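Local coordinates for protein 1-deoxy-D-xylulose 5-phosphate reductoisomerase (PDB 4ZQG) that catalyses the NAD(P)H-dependent rearrangement and reduction of 1-deoxy-D-xylulose 5-phosphate to 2-C-methyl-D-erythritol 4-phosphate in the MEP pathway of isoprenoid synthesis, at residues L23-Q28 with P283-L288; T188-S193 with I224-M229; P214-G219 with P278-P283. One frame throughout, in Å; residues are numbered along the deposited sequence.

Contact 1: residues L23-Q28 with P283-L288; sequences LAIIRQ and PIAHAL
I25 pushes its CD1 methyl from helix 17-26 onto the side of helix 281-289, where I284 and A285 receive it. Helix 17-26 follows strand 7-12 of the seven-stranded parallel sheet and is the first helix of the Rossmann-type N-terminal domain, so this is a place where that domain meets the C-terminal part of the chain. With CG1 beside the backbone N (chi1 -66°) and chi2 extended at 166°, CD1 becomes the leading atom of I25. I25 CD1 stops 3.6 Å from I284 CG2 and also touches CB of A285. It lies close to the backbone as well, 3.5 Å from A285 N. The two isoleucine side chains cross obliquely instead of lying alongside each other.

The other branch of I25 serves L288: its CG2 touches CD1 of L288 at 3.9 Å. I26 approaches the same L288 methyl more distantly, CD1 to CD1 at 4.4 Å, and I26 also packs on L9 of strand 7-12. All five touching residues are buried and no hydrogen bond crosses between the segments, so the joint is purely apolar. Beyond it, A285 packs against D268 of the second subunit. Further along segment 23-28, Q28 turns its amide back, and its NE2 bonds to A24 O at 3.0 Å from above the carbonyl plane.

Contact 2: residues T188-S193 with I224-M229; sequences TASGGS and IDSATM. With FOM (3-[formyl(hydroxy)amino]propylphosphonic acid), chain E.
S190 and S226 close on one oxygen of the fosmidomycin phosphonate from the two segments: S190 OG and S226 OG each donate a hydrogen bond of 2.6 Å to FOM OP3. The hydroxyls themselves stay 3.9 Å apart, OG to OG, so the ligand oxygen is what joins them. S226 can reach it from helix 220-228 because its OG stands anti to the backbone N (chi1 170°). S190 adds a third bond from its main chain, N to FOM OP1 at 2.8 Å.

Packing is closest just behind this grip. G192, with no side chain, brings its CA to 4.5 Å from CA of A227 and 3.9 Å from S226 O. M229 bends at chi2 and chi3, laying its CE methyl 3.4 Å from CA of G191, while its sulfur lies near the A189 methyl. It sits between helices 220-228 and 230-243 with a positive phi of 77°.

The turn after strand 182-189 is an ST turn: S190 OG accepts from G192 N at 2.7 Å, and it is also bonded to H213 NE2. N231 ND2, K232 NZ and S155 N are also bonded to fosmidomycin. S190 and S226 form part of the phosphonate site, which probably receives the phosphate of the substrate.

Away from the phosphonate the contact opens up. G192 and S193 are partly exposed, and S193 makes no close approach to the helix. A water spans the gap here, donating to both G191 O and A227 O, although its very short separation from A227 O makes its exact position doubtful. No direct hydrogen bond between the segments replaces this bridge.

Contact 3: residues P214-G219 with P278-P283; sequences PNWSMG and PDMKTP. With NAD (nicotinamide-adenine-dinucleotide), chain C; FOM (3-[formyl(hydroxy)amino]propylphosphonic acid), chain E.
W216 lies flat between P278 and fosmidomycin, with one on each face of the indole. P278 CB stands over one face in a CH-pi contact, 3.7 Å from the centroid of the six-membered ring and 16° off its normal. On the opposite face, FOM C2 lies 3.6 Å above the plane, offset toward the rim. The indole is thus clasped between proline and ligand, and H213 meets it edge-to-face.

Sulfur gives the second kind of interaction. M280, bent at chi2 and chi3, turns SD to 3.7 Å from W216 CZ3, an oblique Met-aromatic contact rather than one over the face. The same side chain faces the cofactor, its CE resting near NAD C4N at 3.9 Å. M218 fills in from the other segment, SD to FOM C2 at 3.5 Å.

Polar bonds fix the frame. D279 OD2 takes K281 N on its anti lone pair, at 2.9 Å, capping the start of helix 281-289, and on its syn side joins K281 NZ in a salt bridge. N215 ND2 is held by P256 O. G219 N makes a weak bond to NAD O1N. A tryptophan-bearing loop folded over fosmidomycin beside the nicotinamide is consistent with the closed, inhibitor-bound active site known in DXP reductoisomerases.

Contact 3 is the middle member of the set, its centre about 13 Å from the centres of both others, while contacts 1 and 2 lie about 25 Å apart, centre to centre. P283 and helix 281-289 are common to contacts 1 and 3, which also touch through I25 CD1 and K281 O at 3.4 Å. Contacts 2 and 3 touch where P214 CD meets S193 OG at 3.9 Å. Fosmidomycin spans both, phosphonate in contact 2 and carbon chain against a face of the W216 indole in contact 3. The magnesium ion, at D154, E156 and E235, is about 6 Å from the M280 side chain; contact 1 lies off the pocket, its I284 side chain about 7 Å from NAD and about 10 Å from fosmidomycin.

Contact 1: residues L23-Q28 with P283-L288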
loop_
_atom_site.group_PDB
_atom_site.type_symbol
_atom_site.label_atom_id
_atom_site.label_comp_id
_atom_site.label_asym_id
_atom_site.label_seq_id
_atom_site.Cartn_x
_atom_site.Cartn_y
_atom_site.Cartn_z
ATOM N N LEU A 23 8.883 24.411 -0.728
ATOM C CA LEU A 23 9.769 25.209 -1.570
ATOM C C LEU A 23 10.911 24.381 -2.041
ATOM O O LEU A 23 11.386 24.574 -3.167
ATOM C CB LEU A 23 10.244 26.507 -0.855
ATOM C CG LEU A 23 9.056 27.475 -0.685
ATOM C CD1 LEU A 23 9.321 28.676 0.195
ATOM C CD2 LEU A 23 8.535 27.874 -2.046
ATOM N N ALA A 24 11.355 23.426 -1.219
ATOM C CA ALA A 24 12.500 22.588 -1.639
ATOM C C ALA A 24 12.149 21.773 -2.865
ATOM O O ALA A 24 13.006 21.528 -3.721
ATOM C CB ALA A 24 13.016 21.742 -0.506
ATOM N N ILE A 25 10.867 21.432 -2.995
ATOM C CA ILE A 25 10.378 20.743 -4.151
ATOM C C ILE A 25 10.245 21.692 -5.340
ATOM O O ILE A 25 10.625 21.345 -6.439
ATOM C CB ILE A 25 9.027 20.088 -3.837
ATOM C CG1 ILE A 25 9.187 18.970 -2.789
ATOM C CG2 ILE A 25 8.394 19.522 -5.104
ATOM C CD1 ILE A 25 7.856 18.504 -2.170
ATOM N N ILE A 26 9.707 22.893 -5.124
ATOM C CA ILE A 26 9.601 23.882 -6.200
ATOM C C ILE A 26 10.971 24.147 -6.870
ATOM O O ILE A 26 11.065 24.254 -8.100
ATOM C CB ILE A 26 9.063 25.224 -5.715
ATOM C CG1 ILE A 26 7.709 25.104 -5.009
ATOM C CG2 ILE A 26 8.950 26.162 -6.896
ATOM C CD1 ILE A 26 6.716 24.325 -5.790
ATOM N N ARG A 27 12.035 24.218 -6.069
ATOM C CA ARG A 27 13.340 24.491 -6.618
ATOM C C ARG A 27 13.874 23.363 -7.446
ATOM O O ARG A 27 14.848 23.512 -8.158
ATOM C CB ARG A 27 14.339 24.753 -5.509
ATOM C CG ARG A 27 14.052 26.007 -4.752
ATOM C CD ARG A 27 15.071 26.253 -3.666
ATOM N NE ARG A 27 14.606 27.388 -2.881
ATOM C CZ ARG A 27 14.132 27.336 -1.645
ATOM N NH1 ARG A 27 13.711 28.458 -1.094
ATOM N NH2 ARG A 27 14.073 26.187 -0.957
ATOM N N GLN A 28 13.279 22.190 -7.313
ATOM C CA GLN A 28 13.705 21.071 -8.107
ATOM C C GLN A 28 12.910 20.992 -9.381
ATOM O O GLN A 28 13.298 20.257 -10.308
ATOM C CB GLN A 28 13.544 19.805 -7.316
ATOM C CG GLN A 28 14.411 19.739 -6.077
ATOM C CD GLN A 28 14.119 18.467 -5.331
ATOM O OE1 GLN A 28 14.396 17.344 -5.844
ATOM N NE2 GLN A 28 13.496 18.600 -4.150
ATOM N N PRO A 283 4.960 13.255 0.827
ATOM C CA PRO A 283 3.541 13.593 0.674
ATOM C C PRO A 283 3.272 14.914 -0.008
ATOM O O PRO A 283 2.265 15.056 -0.707
ATOM C CB PRO A 283 3.036 13.655 2.096
ATOM C CG PRO A 283 4.243 13.665 2.953
ATOM C CD PRO A 283 5.294 12.941 2.209
ATOM N N ILE A 284 4.157 15.895 0.164
ATOM C CA ILE A 284 3.924 17.189 -0.482
ATOM C C ILE A 284 4.065 16.953 -1.972
ATOM O O ILE A 284 3.240 17.364 -2.744
ATOM C CB ILE A 284 4.899 18.278 0.036
ATOM C CG1 ILE A 284 4.622 18.532 1.507
ATOM C CG2 ILE A 284 4.719 19.620 -0.707
ATOM C CD1 ILE A 284 5.717 19.301 2.177
ATOM N N ALA A 285 5.123 16.268 -2.365
ATOM C CA ALA A 285 5.374 16.003 -3.762
ATOM C C ALA A 285 4.215 15.256 -4.419
ATOM O O ALA A 285 3.803 15.597 -5.521
ATOM C CB ALA A 285 6.651 15.197 -3.887
ATOM N N HIS A 286 3.711 14.226 -3.733
ATOM C CA HIS A 286 2.560 13.463 -4.176
ATOM C C HIS A 286 1.353 14.363 -4.365
ATOM O O HIS A 286 0.655 14.286 -5.377
ATOM C CB HIS A 286 2.169 12.387 -3.152
ATOM C CG HIS A 286 0.829 11.781 -3.430
ATOM N ND1 HIS A 286 -0.329 12.196 -2.801
ATOM C CD2 HIS A 286 0.458 10.809 -4.295
ATOM C CE1 HIS A 286 -1.356 11.532 -3.290
ATOM N NE2 HIS A 286 -0.903 10.675 -4.186
ATOM N N ALA A 287 1.105 15.211 -3.376
ATOM C CA ALA A 287 -0.042 16.066 -3.442
ATOM C C ALA A 287 0.098 17.158 -4.518
ATOM O O ALA A 287 -0.886 17.476 -5.180
ATOM C CB ALA A 287 -0.284 16.667 -2.089
ATOM N N LEU A 288 1.308 17.710 -4.705
ATOM C CA LEU A 288 1.547 18.701 -5.738
ATOM C C LEU A 288 1.334 18.172 -7.131
ATOM O O LEU A 288 0.730 18.832 -7.972
ATOM C CB LEU A 288 2.960 19.234 -5.684
ATOM C CG LEU A 288 3.192 20.381 -4.700
ATOM C CD1 LEU A 288 4.674 20.655 -4.611
ATOM C CD2 LEU A 288 2.458 21.631 -5.137
#

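Contact 2: residues T188-S193 with I224-M229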
loop_
_atom_site.group_PDB
_atom_site.type_symbol
_atom_site.label_atom_id
_atom_site.label_comp_id
_atom_site.label_asym_id
_atom_site.label_seq_id
_atom_site.Cartn_x
_atom_site.Cartn_y
_atom_site.Cartn_z
ATOM N N THR A 188 -0.892 5.246 11.987
ATOM C CA THR A 188 0.365 4.945 12.694
ATOM C C THR A 188 0.785 6.158 13.569
ATOM O O THR A 188 0.554 7.283 13.208
ATOM C CB THR A 188 1.463 4.584 11.665
ATOM O OG1 THR A 188 1.271 5.382 10.469
ATOM C CG2 THR A 188 1.333 3.152 11.272
ATOM N N ALA A 189 1.410 5.896 14.702
ATOM C CA ALA A 189 1.850 6.910 15.614
ATOM C C ALA A 189 3.234 6.545 16.118
ATOM O O ALA A 189 3.448 5.386 16.554
ATOM C CB ALA A 189 0.914 6.951 16.795
ATOM N N SER A 190 4.170 7.509 16.091
ATOM C CA SER A 190 5.537 7.210 16.533
ATOM C C SER A 190 5.584 6.892 18.007
ATOM O O SER A 190 6.525 6.263 18.481
ATOM C CB SER A 190 6.477 8.352 16.301
ATOM O OG SER A 190 6.279 9.315 17.307
ATOM N N GLY A 191 4.595 7.375 18.748
ATOM C CA GLY A 191 4.634 7.269 20.189
ATOM C C GLY A 191 5.404 8.410 20.810
ATOM O O GLY A 191 5.432 8.518 22.029
ATOM N N GLY A 192 6.051 9.232 19.969
ATOM C CA GLY A 192 6.840 10.402 20.382
ATOM C C GLY A 192 8.046 10.141 21.273
ATOM O O GLY A 192 8.397 9.004 21.546
ATOM N N SER A 193 8.639 11.234 21.771
ATOM C CA SER A 193 9.832 11.214 22.625
ATOM C C SER A 193 9.714 10.461 23.947
ATOM O O SER A 193 10.730 10.227 24.584
ATOM C CB SER A 193 10.224 12.638 22.967
ATOM O OG SER A 193 10.582 13.379 21.813
ATOM N N ILE A 224 5.101 19.115 20.007
ATOM C CA ILE A 224 4.630 18.821 21.386
ATOM C C ILE A 224 3.427 17.872 21.398
ATOM O O ILE A 224 3.301 16.960 22.234
ATOM C CB ILE A 224 4.259 20.122 22.124
ATOM C CG1 ILE A 224 5.496 21.043 22.258
ATOM C CG2 ILE A 224 3.687 19.821 23.506
ATOM C CD1 ILE A 224 6.564 20.509 23.196
ATOM N N ASP A 225 2.548 18.108 20.447
ATOM C CA ASP A 225 1.428 17.261 20.220
ATOM C C ASP A 225 1.809 15.786 19.957
ATOM O O ASP A 225 1.052 14.842 20.288
ATOM C CB ASP A 225 0.649 17.822 19.048
ATOM C CG ASP A 225 -0.196 19.015 19.428
ATOM O OD1 ASP A 225 -0.373 19.289 20.675
ATOM O OD2 ASP A 225 -0.702 19.650 18.446
ATOM N N SER A 226 2.970 15.582 19.348
ATOM C CA SER A 226 3.455 14.241 19.118
ATOM C C SER A 226 3.925 13.617 20.436
ATOM O O SER A 226 3.593 12.489 20.746
ATOM C CB SER A 226 4.543 14.259 18.060
ATOM O OG SER A 226 5.152 13.001 18.019
ATOM N N ALA A 227 4.664 14.380 21.229
ATOM C CA ALA A 227 5.054 13.939 22.578
ATOM C C ALA A 227 3.883 13.440 23.468
ATOM O O ALA A 227 4.048 12.481 24.187
ATOM C CB ALA A 227 5.824 15.056 23.285
ATOM N N THR A 228 2.734 14.132 23.438
ATOM C CA THR A 228 1.544 13.800 24.284
ATOM C C THR A 228 0.566 12.865 23.576
ATOM O O THR A 228 -0.361 12.327 24.184
ATOM C CB THR A 228 0.711 15.058 24.639
ATOM O OG1 THR A 228 0.028 15.546 23.473
ATOM C CG2 THR A 228 1.574 16.170 25.178
ATOM N N MET A 229 0.763 12.739 22.271
ATOM C CA MET A 229 -0.080 11.944 21.401
ATOM C C MET A 229 -1.400 12.615 21.046
ATOM O O MET A 229 -2.236 12.038 20.362
ATOM C CB MET A 229 -0.322 10.554 21.955
ATOM C CG MET A 229 -0.813 9.581 20.870
ATOM S SD MET A 229 -0.224 7.871 20.933
ATOM C CE MET A 229 1.513 8.190 21.140
HETATM O O2 FOM E . 2.288 14.344 12.034
HETATM N N1 FOM E . 3.491 13.927 11.504
HETATM C C1 FOM E . 3.621 13.675 10.266
HETATM O O1 FOM E . 2.673 13.774 9.504
HETATM C C2 FOM E . 4.555 13.739 12.485
HETATM C C3 FOM E . 3.919 12.632 13.328
HETATM C C4 FOM E . 4.701 12.354 14.580
HETATM P PA1 FOM E . 3.721 11.163 15.466
HETATM O OP1 FOM E . 3.702 9.836 14.582
HETATM O OP2 FOM E . 2.321 11.587 15.475
HETATM O OP3 FOM E . 4.226 10.848 16.981
HETATM O O HOH W 1 6.026 10.931 23.841
#

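Contact 3: residues P214-G219 with P278-P283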
loop_
_atom_site.group_PDB
_atom_site.type_symbol
_atom_site.label_atom_id
_atom_site.label_comp_id
_atom_site.label_asym_id
_atom_site.label_seq_id
_atom_site.Cartn_x
_atom_site.Cartn_y
_atom_site.Cartn_z
ATOM N N PRO A 214 12.646 11.999 17.717
ATOM C CA PRO A 214 13.645 11.067 17.137
ATOM C C PRO A 214 13.719 11.026 15.597
ATOM O O PRO A 214 14.808 11.028 15.047
ATOM C CB PRO A 214 13.213 9.701 17.686
ATOM C CG PRO A 214 12.487 10.015 18.958
ATOM C CD PRO A 214 11.799 11.335 18.733
ATOM N N ASN A 215 12.571 11.006 14.928
ATOM C CA ASN A 215 12.478 10.852 13.469
ATOM C C ASN A 215 12.077 12.022 12.593
ATOM O O ASN A 215 12.295 11.992 11.386
ATOM C CB ASN A 215 11.454 9.762 13.204
ATOM C CG ASN A 215 11.771 8.508 13.955
ATOM O OD1 ASN A 215 12.951 8.187 14.139
ATOM N ND2 ASN A 215 10.722 7.800 14.422
ATOM N N TRP A 216 11.462 13.036 13.169
ATOM C CA TRP A 216 10.889 14.133 12.394
ATOM C C TRP A 216 11.451 15.465 12.872
ATOM O O TRP A 216 11.712 15.617 14.063
ATOM C CB TRP A 216 9.385 14.187 12.622
ATOM C CG TRP A 216 8.570 13.166 12.022
ATOM C CD1 TRP A 216 7.962 12.122 12.659
ATOM C CD2 TRP A 216 8.171 13.093 10.657
ATOM N NE1 TRP A 216 7.217 11.397 11.765
ATOM C CE2 TRP A 216 7.330 11.966 10.529
ATOM C CE3 TRP A 216 8.449 13.860 9.524
ATOM C CZ2 TRP A 216 6.777 11.592 9.325
ATOM C CZ3 TRP A 216 7.900 13.481 8.322
ATOM C CH2 TRP A 216 7.066 12.356 8.230
ATOM N N SER A 217 11.617 16.412 11.947
ATOM C CA SER A 217 11.859 17.823 12.271
ATOM C C SER A 217 10.662 18.644 11.841
ATOM O O SER A 217 10.301 18.642 10.665
ATOM C CB SER A 217 13.073 18.349 11.534
ATOM O OG SER A 217 14.186 18.312 12.380
ATOM N N MET A 218 10.029 19.322 12.790
ATOM C CA MET A 218 8.764 19.989 12.531
ATOM C C MET A 218 8.671 21.276 13.314
ATOM O O MET A 218 9.594 21.630 14.058
ATOM C CB MET A 218 7.620 19.070 12.942
ATOM C CG MET A 218 7.734 17.656 12.394
ATOM S SD MET A 218 6.504 16.581 13.136
ATOM C CE MET A 218 7.265 16.200 14.718
ATOM N N GLY A 219 7.548 21.979 13.149
ATOM C CA GLY A 219 7.259 23.139 13.975
ATOM C C GLY A 219 7.189 22.736 15.443
ATOM O O GLY A 219 7.232 21.552 15.792
ATOM N N PRO A 278 10.624 9.067 6.753
ATOM C CA PRO A 278 9.794 10.116 7.307
ATOM C C PRO A 278 10.347 11.542 6.947
ATOM O O PRO A 278 11.187 12.067 7.625
ATOM C CB PRO A 278 9.888 9.846 8.791
ATOM C CG PRO A 278 11.256 9.275 8.960
ATOM C CD PRO A 278 11.453 8.419 7.770
ATOM N N ASP A 279 9.829 12.097 5.863
ATOM C CA ASP A 279 10.266 13.275 5.263
ATOM C C ASP A 279 9.073 13.833 4.551
ATOM O O ASP A 279 8.638 13.252 3.563
ATOM C CB ASP A 279 11.302 12.965 4.217
ATOM C CG ASP A 279 11.949 14.255 3.646
ATOM O OD1 ASP A 279 13.162 14.367 3.775
ATOM O OD2 ASP A 279 11.259 15.159 3.101
ATOM N N MET A 280 8.588 14.995 4.961
ATOM C CA MET A 280 7.358 15.519 4.386
ATOM C C MET A 280 7.432 15.882 2.916
ATOM O O MET A 280 6.414 16.201 2.334
ATOM C CB MET A 280 6.895 16.756 5.160
ATOM C CG MET A 280 6.434 16.475 6.582
ATOM S SD MET A 280 5.074 15.302 6.712
ATOM C CE MET A 280 3.759 16.106 5.821
ATOM N N LYS A 281 8.612 15.877 2.297
ATOM C CA LYS A 281 8.657 16.113 0.854
ATOM C C LYS A 281 7.938 15.041 0.051
ATOM O O LYS A 281 7.410 15.330 -1.014
ATOM C CB LYS A 281 10.081 16.264 0.348
ATOM C CG LYS A 281 10.748 17.533 0.812
ATOM C CD LYS A 281 12.087 17.813 0.121
ATOM C CE LYS A 281 13.133 16.776 0.457
ATOM N NZ LYS A 281 13.548 16.849 1.882
ATOM N N THR A 282 7.875 13.817 0.582
ATOM C CA THR A 282 7.175 12.742 -0.118
ATOM C C THR A 282 5.694 13.067 -0.273
ATOM O O THR A 282 5.202 13.154 -1.388
ATOM C CB THR A 282 7.441 11.377 0.522
ATOM O OG1 THR A 282 8.744 10.908 0.152
ATOM C CG2 THR A 282 6.462 10.394 0.061
ATOM N N PRO A 283 4.960 13.255 0.827
ATOM C CA PRO A 283 3.541 13.593 0.674
ATOM C C PRO A 283 3.272 14.914 -0.008
ATOM O O PRO A 283 2.265 15.056 -0.707
ATOM C CB PRO A 283 3.036 13.655 2.096
ATOM C CG PRO A 283 4.243 13.665 2.953
ATOM C CD PRO A 283 5.294 12.941 2.209
HETATM P PA NAD C . 5.485 26.144 11.775
HETATM O O1A NAD C . 5.230 26.567 13.181
HETATM O O2A NAD C . 6.844 25.634 11.345
HETATM O O5B NAD C . 4.987 27.255 10.711
HETATM C C5B NAD C . 3.698 27.845 10.724
HETATM C C4B NAD C . 3.533 28.842 9.566
HETATM O O4B NAD C . 2.288 29.533 9.774
HETATM C C3B NAD C . 4.643 29.901 9.497
HETATM O O3B NAD C . 4.974 30.246 8.149
HETATM C C2B NAD C . 4.025 31.095 10.206
HETATM O O2B NAD C . 4.409 32.349 9.644
HETATM C C1B NAD C . 2.520 30.914 10.046
HETATM N N9A NAD C . 1.780 31.380 11.256
HETATM C C8A NAD C . 2.056 31.041 12.528
HETATM N N7A NAD C . 1.207 31.643 13.394
HETATM C C5A NAD C . 0.366 32.392 12.681
HETATM C C6A NAD C . -0.760 33.285 13.033
HETATM N N6A NAD C . -1.131 33.455 14.342
HETATM N N1A NAD C . -1.367 33.892 11.992
HETATM C C2A NAD C . -0.963 33.724 10.698
HETATM N N3A NAD C . 0.061 32.933 10.305
HETATM C C4A NAD C . 0.747 32.243 11.260
HETATM O O3 NAD C . 4.367 25.017 11.467
HETATM P PN NAD C . 4.522 23.584 10.744
HETATM O O1N NAD C . 5.204 22.697 11.763
HETATM O O2N NAD C . 5.008 23.822 9.335
HETATM O O5D NAD C . 2.956 23.222 10.706
HETATM C C5D NAD C . 2.088 23.735 9.693
HETATM C C4D NAD C . 0.777 22.946 9.675
HETATM O O4D NAD C . 0.923 21.687 9.012
HETATM C C3D NAD C . 0.316 22.642 11.089
HETATM O O3D NAD C . -1.106 22.706 11.087
HETATM C C2D NAD C . 0.835 21.249 11.363
HETATM O O2D NAD C . 0.068 20.597 12.386
HETATM C C1D NAD C . 0.752 20.620 9.968
HETATM N N1N NAD C . 1.756 19.563 9.767
HETATM C C2N NAD C . 3.083 19.837 9.831
HETATM C C3N NAD C . 4.042 18.815 9.670
HETATM C C7N NAD C . 5.526 19.080 9.708
HETATM O O7N NAD C . 6.300 18.241 9.284
HETATM N N7N NAD C . 5.990 20.233 10.188
HETATM C C4N NAD C . 3.600 17.522 9.439
HETATM C C5N NAD C . 2.250 17.290 9.363
HETATM C C6N NAD C . 1.331 18.311 9.532
HETATM O O2 FOM E . 2.288 14.344 12.034
HETATM N N1 FOM E . 3.491 13.927 11.504
HETATM C C1 FOM E . 3.621 13.675 10.266
HETATM O O1 FOM E . 2.673 13.774 9.504
HETATM C C2 FOM E . 4.555 13.739 12.485
HETATM C C3 FOM E . 3.919 12.632 13.328
HETATM C C4 FOM E . 4.701 12.354 14.580
HETATM P PA1 FOM E . 3.721 11.163 15.466
HETATM O OP1 FOM E . 3.702 9.836 14.582
HETATM O OP2 FOM E . 2.321 11.587 15.475
HETATM O OP3 FOM E . 4.226 10.848 16.981
#